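Local coordinates for CRISPR-associated protein, Cse1 family (Acidimicrobium ferrooxidans, PDB 4H3T) that probably serves as the large Cse1 subunit of a type I-E CRISPR Cascade complex, which recognises invading DNA guided by CRISPR RNA, at residues Ala62-Arg66 / Asp233-Glu238; Asn129-Ala133 / Trp163-Arg167; Phe202-Val206 / Ala343-Val349; Ala410-Leu416 / Leu455-Tyr460; Ala422-Tyr427 / Gln510-Ala516. The protein carries 1 engineered substitution. All blocks are in the same frame, centred on the assembly; numbering follows the deposited sequence.

How the interactions relate
Interactions 1, 2 and 3 lie in the mixed part of the chain and share a neighbour, helix 52-68, which carries one segment of interaction 1 and packs against residues of the other two. Interaction 4 joins two long C-terminal helices; interaction 5, its centre 19 Å away, docks a turn and short strand on the start of another. Interaction 3, some 11 Å from the chain centre, and interaction 4 are buried and apolar. Interaction 1 is buried too, yet is built on a salt bridge. Interactions 2 and 5 are partly buried; in each a side chain bonds to one or two main-chain carbonyls and a water joins in. Interaction 5 lies farthest out, about 43 Å from the centre.

Interaction 1: Ala62-Arg66 / Asp233-Glu238; sequences ALAYR and DVPAWE
R66 grips E238 side-on with two nitrogens, one to each carboxylate oxygen. NE of R66 donates to OE2 of E238 at 2.8 Å along a fairly straight bond (162°), with that oxygen near the guanidinium plane. NH2 of R66 reaches OE1 of E238, also at 2.8 Å, but this bond is more bent and its oxygen is tilted out of the plane; the two flat groups are turned 49° against each other. V234 lays its CG1 over the centre of one guanidinium face, 3.6 Å from R66 NH2. Farther back along the arm, R66 CG, beside the backbone N (chi1 -61°), rests 3.6 Å from P235 CD; bends at chi2 and chi3 then carry the guanidinium on toward E238. A leucine here has no guanidinium and would probably leave the E238 carboxylate without its countercharge and V234 CG1 without the flat group it covers. One turn back on the helix, L63 crosses W237 at about a right angle, its CD1 3.9 Å from CZ2 of the indole. P235 CG lies over one face of that indole, toward its rim. In the second shell, Y94 OH bonds both E238 OE2 and W237 NE1, and the D233 carboxylate takes the backbone N-H groups of C255 and D256. The contact thus joins the loop before strand 248-249 to helix 52-68, with helix 88-98 and helix 254-257 packed alongside.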
# COMPACT_ATOMS: atom_id res chain seq x y z
N ALA A 62 12.24 10.57 -4.46
CA ALA A 62 12.88 11.02 -5.69
C ALA A 62 13.68 12.28 -5.40
O ALA A 62 14.79 12.45 -5.92
CB ALA A 62 11.83 11.29 -6.75
N LEU A 63 13.10 13.18 -4.61
CA LEU A 63 13.80 14.45 -4.24
C LEU A 63 15.06 14.15 -3.38
O LEU A 63 16.12 14.74 -3.62
CB LEU A 63 12.75 15.19 -3.45
CG LEU A 63 12.67 16.68 -3.29
CD1 LEU A 63 13.45 17.49 -4.39
CD2 LEU A 63 11.20 17.03 -3.26
N ALA A 64 14.97 13.17 -2.44
CA ALA A 64 16.12 12.78 -1.61
C ALA A 64 17.30 12.28 -2.45
O ALA A 64 18.41 12.76 -2.23
CB ALA A 64 15.73 11.72 -0.60
N TYR A 65 17.06 11.38 -3.44
CA TYR A 65 18.16 10.89 -4.30
C TYR A 65 18.86 12.04 -5.04
O TYR A 65 20.10 12.01 -5.24
CB TYR A 65 17.63 9.88 -5.33
CG TYR A 65 17.42 8.50 -4.78
CD1 TYR A 65 18.51 7.69 -4.45
CD2 TYR A 65 16.15 7.93 -4.78
CE1 TYR A 65 18.33 6.35 -4.08
CE2 TYR A 65 15.96 6.61 -4.43
CZ TYR A 65 17.04 5.81 -4.07
OH TYR A 65 16.80 4.51 -3.66
N ARG A 66 18.09 13.06 -5.43
CA ARG A 66 18.65 14.21 -6.17
C ARG A 66 19.35 15.16 -5.23
O ARG A 66 20.42 15.69 -5.61
CB ARG A 66 17.57 14.96 -6.98
CG ARG A 66 16.86 14.14 -8.08
CD ARG A 66 17.87 13.57 -9.08
NE ARG A 66 18.49 14.65 -9.85
CZ ARG A 66 19.61 14.57 -10.56
NH1 ARG A 66 20.32 13.44 -10.57
NH2 ARG A 66 20.02 15.60 -11.28
N ASP A 233 19.41 9.52 -13.63
CA ASP A 233 17.98 9.23 -13.40
C ASP A 233 17.34 10.46 -12.75
O ASP A 233 17.54 10.70 -11.58
CB ASP A 233 17.84 7.97 -12.53
CG ASP A 233 16.46 7.78 -11.93
OD1 ASP A 233 15.45 8.06 -12.63
OD2 ASP A 233 16.39 7.34 -10.77
N VAL A 234 16.61 11.26 -13.53
CA VAL A 234 16.10 12.52 -13.01
C VAL A 234 14.55 12.53 -12.93
O VAL A 234 13.84 11.93 -13.72
CB VAL A 234 16.68 13.75 -13.80
CG1 VAL A 234 18.21 13.72 -13.82
CG2 VAL A 234 16.13 13.86 -15.21
N PRO A 235 14.03 13.28 -11.97
CA PRO A 235 12.57 13.36 -11.81
C PRO A 235 11.92 14.28 -12.84
O PRO A 235 12.60 15.03 -13.54
CB PRO A 235 12.43 13.91 -10.39
CG PRO A 235 13.62 14.73 -10.20
CD PRO A 235 14.71 14.06 -10.91
N ALA A 236 10.60 14.25 -12.88
CA ALA A 236 9.79 14.95 -13.86
C ALA A 236 10.07 16.46 -13.93
O ALA A 236 10.09 17.01 -15.04
CB ALA A 236 8.31 14.70 -13.60
N TRP A 237 10.29 17.11 -12.79
CA TRP A 237 10.54 18.56 -12.72
C TRP A 237 11.94 18.93 -13.19
O TRP A 237 12.16 20.10 -13.37
CB TRP A 237 10.29 19.15 -11.32
CG TRP A 237 11.12 18.55 -10.26
CD1 TRP A 237 12.46 18.77 -10.02
CD2 TRP A 237 10.72 17.49 -9.40
NE1 TRP A 237 12.86 18.01 -8.97
CE2 TRP A 237 11.83 17.16 -8.60
CE3 TRP A 237 9.51 16.82 -9.18
CZ2 TRP A 237 11.78 16.16 -7.64
CZ3 TRP A 237 9.47 15.82 -8.23
CH2 TRP A 237 10.59 15.55 -7.43
N GLU A 238 12.86 17.98 -13.43
CA GLU A 238 14.16 18.26 -14.04
C GLU A 238 14.07 18.00 -15.50
O GLU A 238 14.95 18.37 -16.22
CB GLU A 238 15.30 17.42 -13.43
CG GLU A 238 15.57 17.81 -11.98
CD GLU A 238 16.83 17.20 -11.45
OE1 GLU A 238 17.79 17.01 -12.23
OE2 GLU A 238 16.87 16.90 -10.24

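Interaction 2: Asn129-Ala133 / Trp163-Arg167; sequences NSLVA and WLVER
R167 and S130 supply the direct polar link. NH2 of R167 donates to S130 O at 2.8 Å (156°), meeting a lone pair in the carbonyl plane while the oxygen lies in the guanidinium plane; NH1 adds a weak second bond to the same oxygen and also pairs with D175. A water extends the polar set: it donates to L131 O at 2.6 Å and to E166 OE1, and accepts from R167 NH2. The other oxygen of that carboxylate, E166 OE2, bonds to T51. In fold terms, a 3-10 turn and the extended residues after it, just past strand 126-127, lie across helix 157-170, with the S130 and L131 carbonyls turned to the helix. Contacts over the indole face come next. V132 CA makes a CH-pi contact over the five-membered ring of W163, 4.0 Å from its centroid and 12° off the normal. Backbone N of A133 lies above the same face, 3.5 Å from W163 CZ3, with A133 CB 3.6 Å from that carbon. The remaining contacts are aliphatic: L131 slides past W163 in the opposite direction, its CG 3.8 Å from W163 CB. With CG anti to the backbone N (chi1 -161°), L131 brings CD1 to 4.0 Å from R167 CB.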
# COMPACT_ATOMS: atom_id res chain seq x y z
N ASN A 129 -13.31 19.59 -7.48
CA ASN A 129 -13.68 18.44 -6.65
C ASN A 129 -13.39 17.10 -7.41
O ASN A 129 -13.10 16.12 -6.75
CB ASN A 129 -15.17 18.56 -6.27
CG ASN A 129 -15.58 17.50 -5.32
OD1 ASN A 129 -16.38 16.62 -5.67
ND2 ASN A 129 -15.02 17.56 -4.11
N SER A 130 -13.37 17.09 -8.76
CA SER A 130 -13.01 15.88 -9.55
C SER A 130 -11.54 15.40 -9.27
O SER A 130 -11.18 14.25 -9.57
CB SER A 130 -13.19 16.16 -11.04
OG SER A 130 -12.21 17.09 -11.46
N LEU A 131 -10.66 16.29 -8.75
CA LEU A 131 -9.27 15.91 -8.41
C LEU A 131 -9.22 15.19 -7.05
O LEU A 131 -8.27 14.50 -6.74
CB LEU A 131 -8.45 17.23 -8.36
CG LEU A 131 -6.98 17.26 -8.46
CD1 LEU A 131 -6.43 16.50 -9.65
CD2 LEU A 131 -6.54 18.70 -8.46
N VAL A 132 -10.28 15.29 -6.26
CA VAL A 132 -10.30 14.66 -4.93
C VAL A 132 -10.72 13.21 -5.06
O VAL A 132 -11.73 12.96 -5.69
CB VAL A 132 -11.26 15.41 -4.00
CG1 VAL A 132 -11.45 14.70 -2.65
CG2 VAL A 132 -10.81 16.88 -3.82
N ALA A 133 -10.00 12.26 -4.42
CA ALA A 133 -10.44 10.87 -4.35
C ALA A 133 -11.32 10.73 -3.12
O ALA A 133 -10.95 11.25 -2.03
CB ALA A 133 -9.25 9.94 -4.20
N TRP A 163 -3.49 16.46 -4.11
CA TRP A 163 -4.28 15.63 -4.99
C TRP A 163 -3.71 15.49 -6.40
O TRP A 163 -3.95 14.47 -7.07
CB TRP A 163 -5.69 16.08 -5.06
CG TRP A 163 -6.43 15.82 -3.79
CD1 TRP A 163 -6.98 16.75 -2.96
CD2 TRP A 163 -6.76 14.55 -3.25
NE1 TRP A 163 -7.63 16.13 -1.92
CE2 TRP A 163 -7.42 14.79 -2.01
CE3 TRP A 163 -6.42 13.22 -3.58
CZ2 TRP A 163 -7.90 13.75 -1.21
CZ3 TRP A 163 -6.88 12.21 -2.77
CH2 TRP A 163 -7.57 12.48 -1.58
N LEU A 164 -2.96 16.50 -6.84
CA LEU A 164 -2.28 16.48 -8.12
C LEU A 164 -1.21 15.37 -8.16
O LEU A 164 -1.17 14.60 -9.09
CB LEU A 164 -1.65 17.85 -8.36
CG LEU A 164 -0.78 18.07 -9.55
CD1 LEU A 164 -1.55 17.82 -10.84
CD2 LEU A 164 -0.23 19.49 -9.53
N VAL A 165 -0.42 15.25 -7.07
CA VAL A 165 0.59 14.25 -6.91
C VAL A 165 -0.08 12.89 -6.86
O VAL A 165 0.33 11.96 -7.55
CB VAL A 165 1.46 14.52 -5.67
CG1 VAL A 165 2.44 13.34 -5.45
CG2 VAL A 165 2.25 15.82 -5.85
N GLU A 166 -1.19 12.80 -6.16
CA GLU A 166 -1.90 11.54 -6.06
C GLU A 166 -2.51 11.13 -7.38
O GLU A 166 -2.50 9.93 -7.69
CB GLU A 166 -2.99 11.65 -4.95
CG GLU A 166 -3.71 10.35 -4.58
CD GLU A 166 -4.99 10.02 -5.33
OE1 GLU A 166 -5.27 10.69 -6.35
OE2 GLU A 166 -5.68 9.03 -4.96
N ARG A 167 -3.08 12.07 -8.15
CA ARG A 167 -3.83 11.69 -9.34
C ARG A 167 -2.93 11.14 -10.45
O ARG A 167 -3.38 10.31 -11.21
CB ARG A 167 -4.67 12.87 -9.85
CG ARG A 167 -5.64 12.49 -10.92
CD ARG A 167 -6.54 11.31 -10.59
NE ARG A 167 -7.78 11.44 -11.33
CZ ARG A 167 -8.86 12.09 -10.93
NH1 ARG A 167 -9.90 12.23 -11.74
NH2 ARG A 167 -8.89 12.63 -9.72
O HOH W 1 -7.46 12.08 -7.27

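Interaction 3: Phe202-Val206 / Ala343-Val349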
# COMPACT_ATOMS: atom_id res chain seq x y z
N PHE A 202 1.67 -1.92 -3.20
CA PHE A 202 2.74 -1.09 -2.58
C PHE A 202 3.07 -1.56 -1.18
O PHE A 202 2.17 -1.87 -0.41
CB PHE A 202 2.30 0.33 -2.57
CG PHE A 202 3.19 1.30 -1.82
CD1 PHE A 202 4.24 1.96 -2.46
CD2 PHE A 202 3.03 1.50 -0.46
CE1 PHE A 202 5.09 2.81 -1.74
CE2 PHE A 202 3.83 2.38 0.23
CZ PHE A 202 4.86 3.02 -0.40
N VAL A 203 4.35 -1.66 -0.87
CA VAL A 203 4.84 -2.00 0.45
C VAL A 203 6.08 -1.14 0.71
O VAL A 203 6.95 -1.06 -0.14
CB VAL A 203 5.10 -3.51 0.70
CG1 VAL A 203 6.14 -4.10 -0.28
CG2 VAL A 203 5.57 -3.73 2.15
N ALA A 204 6.17 -0.54 1.88
CA ALA A 204 7.33 0.28 2.24
C ALA A 204 7.51 0.27 3.76
O ALA A 204 6.53 0.29 4.53
CB ALA A 204 7.19 1.71 1.73
N PRO A 205 8.76 0.20 4.21
CA PRO A 205 8.99 0.25 5.65
C PRO A 205 8.90 1.68 6.18
O PRO A 205 9.25 2.67 5.52
CB PRO A 205 10.42 -0.28 5.79
CG PRO A 205 11.08 0.25 4.53
CD PRO A 205 10.04 0.06 3.47
N VAL A 206 8.44 1.78 7.41
CA VAL A 206 8.33 3.05 8.11
C VAL A 206 9.05 2.91 9.44
O VAL A 206 8.85 1.91 10.16
CB VAL A 206 6.83 3.42 8.26
CG1 VAL A 206 6.66 4.69 9.08
CG2 VAL A 206 6.19 3.58 6.88
N ALA A 343 9.33 -7.50 -2.42
CA ALA A 343 9.66 -6.10 -2.74
C ALA A 343 11.12 -5.86 -2.46
O ALA A 343 11.64 -6.29 -1.43
CB ALA A 343 8.81 -5.15 -1.94
N GLY A 344 11.82 -5.20 -3.39
CA GLY A 344 13.26 -5.01 -3.24
C GLY A 344 13.62 -4.25 -1.98
O GLY A 344 14.67 -4.46 -1.39
N VAL A 345 12.71 -3.39 -1.51
CA VAL A 345 12.94 -2.61 -0.26
C VAL A 345 13.03 -3.54 0.95
O VAL A 345 13.81 -3.28 1.89
CB VAL A 345 11.88 -1.47 -0.06
CG1 VAL A 345 10.51 -1.98 0.36
CG2 VAL A 345 12.41 -0.47 0.93
N LEU A 346 12.27 -4.66 0.93
CA LEU A 346 12.34 -5.59 2.03
C LEU A 346 13.67 -6.37 2.03
O LEU A 346 14.20 -6.66 3.10
CB LEU A 346 11.12 -6.53 1.96
CG LEU A 346 9.74 -5.81 2.16
CD1 LEU A 346 8.62 -6.87 2.19
CD2 LEU A 346 9.70 -4.98 3.39
N SER A 347 14.18 -6.73 0.85
CA SER A 347 15.49 -7.37 0.70
C SER A 347 16.56 -6.41 1.15
O SER A 347 17.49 -6.81 1.81
CB SER A 347 15.74 -7.74 -0.75
OG SER A 347 14.79 -8.63 -1.29
N PHE A 348 16.40 -5.09 0.89
CA PHE A 348 17.38 -4.15 1.40
C PHE A 348 17.35 -4.12 2.95
O PHE A 348 18.38 -4.27 3.60
CB PHE A 348 17.11 -2.74 0.84
CG PHE A 348 18.01 -1.72 1.45
CD1 PHE A 348 19.40 -1.84 1.35
CD2 PHE A 348 17.49 -0.63 2.13
CE1 PHE A 348 20.24 -0.88 1.88
CE2 PHE A 348 18.34 0.31 2.73
CZ PHE A 348 19.71 0.18 2.59
N VAL A 349 16.15 -3.92 3.53
CA VAL A 349 15.97 -3.79 4.99
C VAL A 349 16.45 -5.09 5.74
O VAL A 349 16.90 -5.03 6.89
CB VAL A 349 14.49 -3.43 5.38
CG1 VAL A 349 14.26 -3.50 6.90
CG2 VAL A 349 14.17 -2.03 4.91
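Strand 202-206 and helix 344-349 run roughly in the same direction, 27° apart with 8.3 Å between their axes, and V203 and P205 of the strand meet the helix. Every contact is van der Waals. V203 is pressed against A343, the residue at the N-cap position: V203 CG1 comes to 3.3 Å from A343 CB, tighter than carbons usually pack. Its chi1 of 59° sets CG1 between the backbone N and the carbonyl carbon, while CG2 of V203, anti to the backbone N, comes within 4.4 Å of CD1 of L346. Two residues on, P205 offers its ring to both V345 and V349. P205 CD touches V345 CG2 at 3.5 Å, the two side chains reaching toward each other. V349 instead slides by, its CG2 3.9 Å from P205 CG. V345 CG1 lies 3.7 Å from the carbonyl oxygen of V203, so both branches of this valine are used, one against the strand backbone and one against the proline ring. F202 and A204 point the opposite way, as strand alternation demands, and pack on helix 52-68. The strand thus has helix 344-350 on one side and helix 52-68 on the other. It is an outer strand of a three-stranded antiparallel sheet, bonded to strand 359-370, whose L362 also touches L346; helix 210-217 packs on it too, N217 bonding P205 O and L216 touching the proline.

Interaction 4: Ala410-Leu416 / Leu455-Tyr460. Engineered in segment 455-460: I459 (natural residue Leu).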
# COMPACT_ATOMS: atom_id res chain seq x y z
N ALA A 410 -6.13 -19.83 10.80
CA ALA A 410 -7.00 -20.23 9.69
C ALA A 410 -7.64 -21.63 9.95
O ALA A 410 -8.84 -21.79 9.74
CB ALA A 410 -6.25 -20.20 8.37
N HIS A 411 -6.90 -22.57 10.54
CA HIS A 411 -7.46 -23.86 10.87
C HIS A 411 -8.43 -23.74 12.02
O HIS A 411 -9.43 -24.42 11.99
CB HIS A 411 -6.38 -24.92 11.23
CG HIS A 411 -5.58 -25.39 10.06
ND1 HIS A 411 -4.26 -25.71 10.18
CD2 HIS A 411 -5.94 -25.58 8.78
CE1 HIS A 411 -3.84 -26.04 8.97
NE2 HIS A 411 -4.82 -25.98 8.10
N ALA A 412 -8.19 -22.87 13.01
CA ALA A 412 -9.17 -22.69 14.10
C ALA A 412 -10.46 -22.07 13.54
O ALA A 412 -11.58 -22.41 13.98
CB ALA A 412 -8.59 -21.82 15.22
N ALA A 413 -10.32 -21.12 12.61
CA ALA A 413 -11.52 -20.48 12.01
C ALA A 413 -12.36 -21.51 11.23
O ALA A 413 -13.56 -21.50 11.30
CB ALA A 413 -11.09 -19.35 11.07
N GLN A 414 -11.70 -22.41 10.53
CA GLN A 414 -12.34 -23.47 9.76
C GLN A 414 -12.99 -24.45 10.72
O GLN A 414 -14.16 -24.80 10.53
CB GLN A 414 -11.32 -24.15 8.89
CG GLN A 414 -11.94 -25.16 7.89
CD GLN A 414 -10.91 -25.92 7.06
OE1 GLN A 414 -9.73 -25.56 7.00
NE2 GLN A 414 -11.35 -27.02 6.46
N ALA A 415 -12.30 -24.86 11.80
CA ALA A 415 -12.88 -25.75 12.80
C ALA A 415 -14.18 -25.19 13.41
O ALA A 415 -15.13 -25.92 13.69
CB ALA A 415 -11.89 -26.03 13.90
N LEU A 416 -14.20 -23.91 13.66
CA LEU A 416 -15.40 -23.24 14.17
C LEU A 416 -16.59 -23.32 13.24
O LEU A 416 -17.71 -23.13 13.70
CB LEU A 416 -15.11 -21.79 14.48
CG LEU A 416 -14.43 -21.53 15.86
CD1 LEU A 416 -13.97 -20.11 15.96
CD2 LEU A 416 -15.43 -21.84 17.02
N LEU A 455 -18.51 -16.51 11.30
CA LEU A 455 -17.84 -16.90 12.55
C LEU A 455 -16.31 -16.92 12.37
O LEU A 455 -15.59 -16.54 13.30
CB LEU A 455 -18.37 -18.24 13.10
CG LEU A 455 -17.98 -18.59 14.58
CD1 LEU A 455 -18.43 -17.50 15.59
CD2 LEU A 455 -18.60 -19.85 14.97
N ALA A 456 -15.80 -17.31 11.19
CA ALA A 456 -14.36 -17.17 10.87
C ALA A 456 -13.94 -15.70 10.93
O ALA A 456 -12.91 -15.36 11.53
CB ALA A 456 -14.11 -17.71 9.45
N GLU A 457 -14.71 -14.80 10.31
CA GLU A 457 -14.34 -13.37 10.39
C GLU A 457 -14.34 -12.88 11.83
O GLU A 457 -13.50 -12.07 12.22
CB GLU A 457 -15.22 -12.48 9.51
CG GLU A 457 -15.00 -12.69 8.02
CD GLU A 457 -13.57 -12.47 7.56
OE1 GLU A 457 -12.84 -11.64 8.15
OE2 GLU A 457 -13.17 -13.19 6.63
N GLU A 458 -15.26 -13.34 12.64
CA GLU A 458 -15.27 -12.92 14.04
C GLU A 458 -13.98 -13.39 14.80
O GLU A 458 -13.40 -12.61 15.53
CB GLU A 458 -16.52 -13.46 14.76
CG GLU A 458 -16.64 -12.85 16.15
CD GLU A 458 -18.04 -12.95 16.73
OE1 GLU A 458 -18.92 -13.64 16.15
OE2 GLU A 458 -18.23 -12.39 17.83
N ILE A 459 -13.54 -14.63 14.65
CA ILE A 459 -12.30 -15.04 15.31
C ILE A 459 -11.09 -14.24 14.74
O ILE A 459 -10.24 -13.84 15.50
CB ILE A 459 -12.06 -16.57 15.29
CG1 ILE A 459 -11.01 -16.91 16.39
CG2 ILE A 459 -11.65 -17.13 13.92
CD1 ILE A 459 -10.61 -18.29 16.58
N TYR A 460 -11.03 -13.95 13.44
CA TYR A 460 -9.92 -13.14 12.94
C TYR A 460 -9.90 -11.75 13.60
O TYR A 460 -8.82 -11.26 13.94
CB TYR A 460 -9.98 -13.02 11.39
CG TYR A 460 -9.53 -14.29 10.72
CD1 TYR A 460 -8.25 -14.78 10.92
CD2 TYR A 460 -10.33 -14.93 9.77
CE1 TYR A 460 -7.76 -15.85 10.18
CE2 TYR A 460 -9.88 -16.08 9.11
CZ TYR A 460 -8.59 -16.54 9.35
OH TYR A 460 -7.95 -17.52 8.68
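The Y460 ring is the flat group of this contact, and A410 and A413 both meet it at a slant. Its hydroxyl end does the closest touching: OH of Y460 lies 3.0 Å from A410 CA and 3.2 Å from A410 CB. A413 CB approaches the ring at CE2, 4.0 Å away. Chi1 of -76°, with CG beside the backbone N, sends the ring out across the gap to A410, and R328 adds a cation-pi contact. The same A413 methyl also sits 3.8 Å from CB of A456 and 3.7 Å from CG2 of I459, an engineered residue replacing the natural leucine. At the other end L416 crosses I459 obliquely, L416 CD1 lying 3.9 Å from I459 CD1. L455 CD2 packs 4.0 Å from L416 CB. Helices 397-415 and 445-473 belong to the C-terminal bundle of long helices; here their short segments run in largely opposing directions (142°), axes 8.7 Å apart. The acids on segment 455-460 turn elsewhere, E457 to R328 and E458 to R501. What joins the two helices is hence shape rather than directed bonds, with small alanine methyls letting the backbones come close where A413 faces A456.

Interaction 5: Ala422-Tyr427 / Gln510-Ala516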
# COMPACT_ATOMS: atom_id res chain seq x y z
N ALA A 422 -24.27 -25.52 13.21
CA ALA A 422 -25.10 -26.36 14.06
C ALA A 422 -26.57 -25.95 14.02
O ALA A 422 -27.44 -26.82 14.01
CB ALA A 422 -24.61 -26.31 15.51
N ARG A 423 -26.87 -24.67 13.97
CA ARG A 423 -28.28 -24.24 13.92
C ARG A 423 -29.02 -24.70 12.61
O ARG A 423 -30.23 -24.69 12.59
CB ARG A 423 -28.39 -22.73 14.13
CG ARG A 423 -28.16 -21.80 12.99
CD ARG A 423 -27.84 -20.36 13.53
NE ARG A 423 -26.39 -20.31 13.73
CZ ARG A 423 -25.56 -19.33 13.40
NH1 ARG A 423 -24.26 -19.49 13.55
NH2 ARG A 423 -26.03 -18.16 12.94
N TYR A 424 -28.30 -25.14 11.59
CA TYR A 424 -28.88 -25.55 10.31
C TYR A 424 -28.74 -27.03 10.09
O TYR A 424 -29.10 -27.53 9.05
CB TYR A 424 -28.16 -24.79 9.13
CG TYR A 424 -28.18 -23.30 9.29
CD1 TYR A 424 -29.38 -22.60 9.41
CD2 TYR A 424 -27.01 -22.58 9.45
CE1 TYR A 424 -29.41 -21.25 9.70
CE2 TYR A 424 -27.02 -21.23 9.70
CZ TYR A 424 -28.23 -20.55 9.77
OH TYR A 424 -28.24 -19.21 10.02
N LEU A 425 -28.11 -27.73 11.01
CA LEU A 425 -27.90 -29.15 10.82
C LEU A 425 -29.19 -29.97 10.98
O LEU A 425 -30.06 -29.63 11.81
CB LEU A 425 -26.89 -29.63 11.86
CG LEU A 425 -26.03 -30.78 11.49
CD1 LEU A 425 -24.97 -30.37 10.52
CD2 LEU A 425 -25.35 -31.39 12.76
N SER A 426 -29.30 -31.00 10.13
CA SER A 426 -30.35 -32.04 10.11
C SER A 426 -29.79 -33.31 10.69
O SER A 426 -28.58 -33.48 10.70
CB SER A 426 -30.77 -32.37 8.65
OG SER A 426 -31.64 -31.32 8.27
N TYR A 427 -30.69 -34.21 11.12
CA TYR A 427 -30.41 -35.58 11.49
C TYR A 427 -31.21 -36.39 10.46
O TYR A 427 -32.42 -36.52 10.59
CB TYR A 427 -30.75 -35.94 12.93
CG TYR A 427 -30.30 -37.34 13.25
CD1 TYR A 427 -28.96 -37.60 13.53
CD2 TYR A 427 -31.19 -38.40 13.28
CE1 TYR A 427 -28.54 -38.87 13.86
CE2 TYR A 427 -30.78 -39.69 13.58
CZ TYR A 427 -29.45 -39.92 13.89
OH TYR A 427 -29.04 -41.19 14.19
N GLN A 510 -31.99 -28.37 18.31
CA GLN A 510 -30.66 -28.40 17.70
C GLN A 510 -29.61 -28.81 18.73
O GLN A 510 -28.43 -28.81 18.38
CB GLN A 510 -30.31 -27.06 17.06
CG GLN A 510 -31.24 -26.64 15.91
CD GLN A 510 -31.23 -27.65 14.76
OE1 GLN A 510 -32.28 -28.17 14.35
NE2 GLN A 510 -30.08 -27.89 14.17
N ALA A 511 -30.02 -29.38 19.89
CA ALA A 511 -29.05 -29.86 20.90
C ALA A 511 -28.09 -30.91 20.30
O ALA A 511 -26.90 -30.87 20.50
CB ALA A 511 -29.79 -30.45 22.11
N PHE A 512 -28.64 -31.83 19.51
CA PHE A 512 -27.87 -32.90 18.88
C PHE A 512 -26.79 -32.33 17.96
O PHE A 512 -25.69 -32.89 17.86
CB PHE A 512 -28.85 -33.84 18.08
CG PHE A 512 -29.22 -33.30 16.70
CD1 PHE A 512 -28.54 -33.72 15.58
CD2 PHE A 512 -30.12 -32.25 16.57
CE1 PHE A 512 -28.78 -33.14 14.34
CE2 PHE A 512 -30.41 -31.72 15.32
CZ PHE A 512 -29.75 -32.17 14.21
N ALA A 513 -27.09 -31.18 17.31
CA ALA A 513 -26.23 -30.50 16.36
C ALA A 513 -25.11 -29.81 17.08
O ALA A 513 -23.98 -29.79 16.59
CB ALA A 513 -27.06 -29.52 15.52
N GLY A 514 -25.38 -29.33 18.29
CA GLY A 514 -24.34 -28.78 19.15
C GLY A 514 -23.35 -29.83 19.60
O GLY A 514 -22.14 -29.59 19.64
N VAL A 515 -23.84 -31.02 19.91
CA VAL A 515 -22.99 -32.15 20.34
C VAL A 515 -22.08 -32.56 19.15
O VAL A 515 -20.86 -32.58 19.27
CB VAL A 515 -23.81 -33.34 20.89
CG1 VAL A 515 -22.93 -34.60 21.12
CG2 VAL A 515 -24.55 -32.97 22.19
N ALA A 516 -22.68 -32.79 17.97
CA ALA A 516 -21.90 -33.19 16.78
C ALA A 516 -20.91 -32.08 16.37
O ALA A 516 -19.77 -32.35 16.07
CB ALA A 516 -22.83 -33.52 15.63
O HOH W 2 -32.73 -28.66 11.64
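Q510, just before helix 511-532, reaches across to the carbonyls of A422 and L425. Its CB passes 4.2 Å from A422 O. CG, one bond farther, comes to 4.0 Å from R423 O, and a bend at chi2 (-60°) then folds the amide back over the turn. CD is near both the R423 and L425 carbonyl oxygens. At the tip NE2 spends both its N-H groups: one goes to L425 O at 2.9 Å, almost straight (176°) and on a lone pair, the other to A422 O, also at 2.9 Å but more bent (144°). Both acceptors lie near the amide plane, so the two bonds fix the rotation of the amide. OE1 takes a hydrogen bond from a water, 2.8 Å away, that also donates to L425 O. A leucine here has no amide to donate, and would probably leave L425 O and A422 O without this shared donor and the turn less firmly tied to the helix start. L425 N, just past the 3-10 turn, also donates to A422 O and closes it. A513 CB meets L425 CB at 3.7 Å; the F512 ring edge comes to the backbone carbonyls, CZ 3.5 Å from L425 O. CE1 of F512 presses on Y427 CB at 3.7 Å. The arrangement is a turn docked on a helix start by a doubly donating side-chain amide. It places the two-stranded antiparallel sheet 426-427/438-439 beside the end of the C-terminal helical bundle, a layout in keeping with the four-helix bundle of Cse1 relatives.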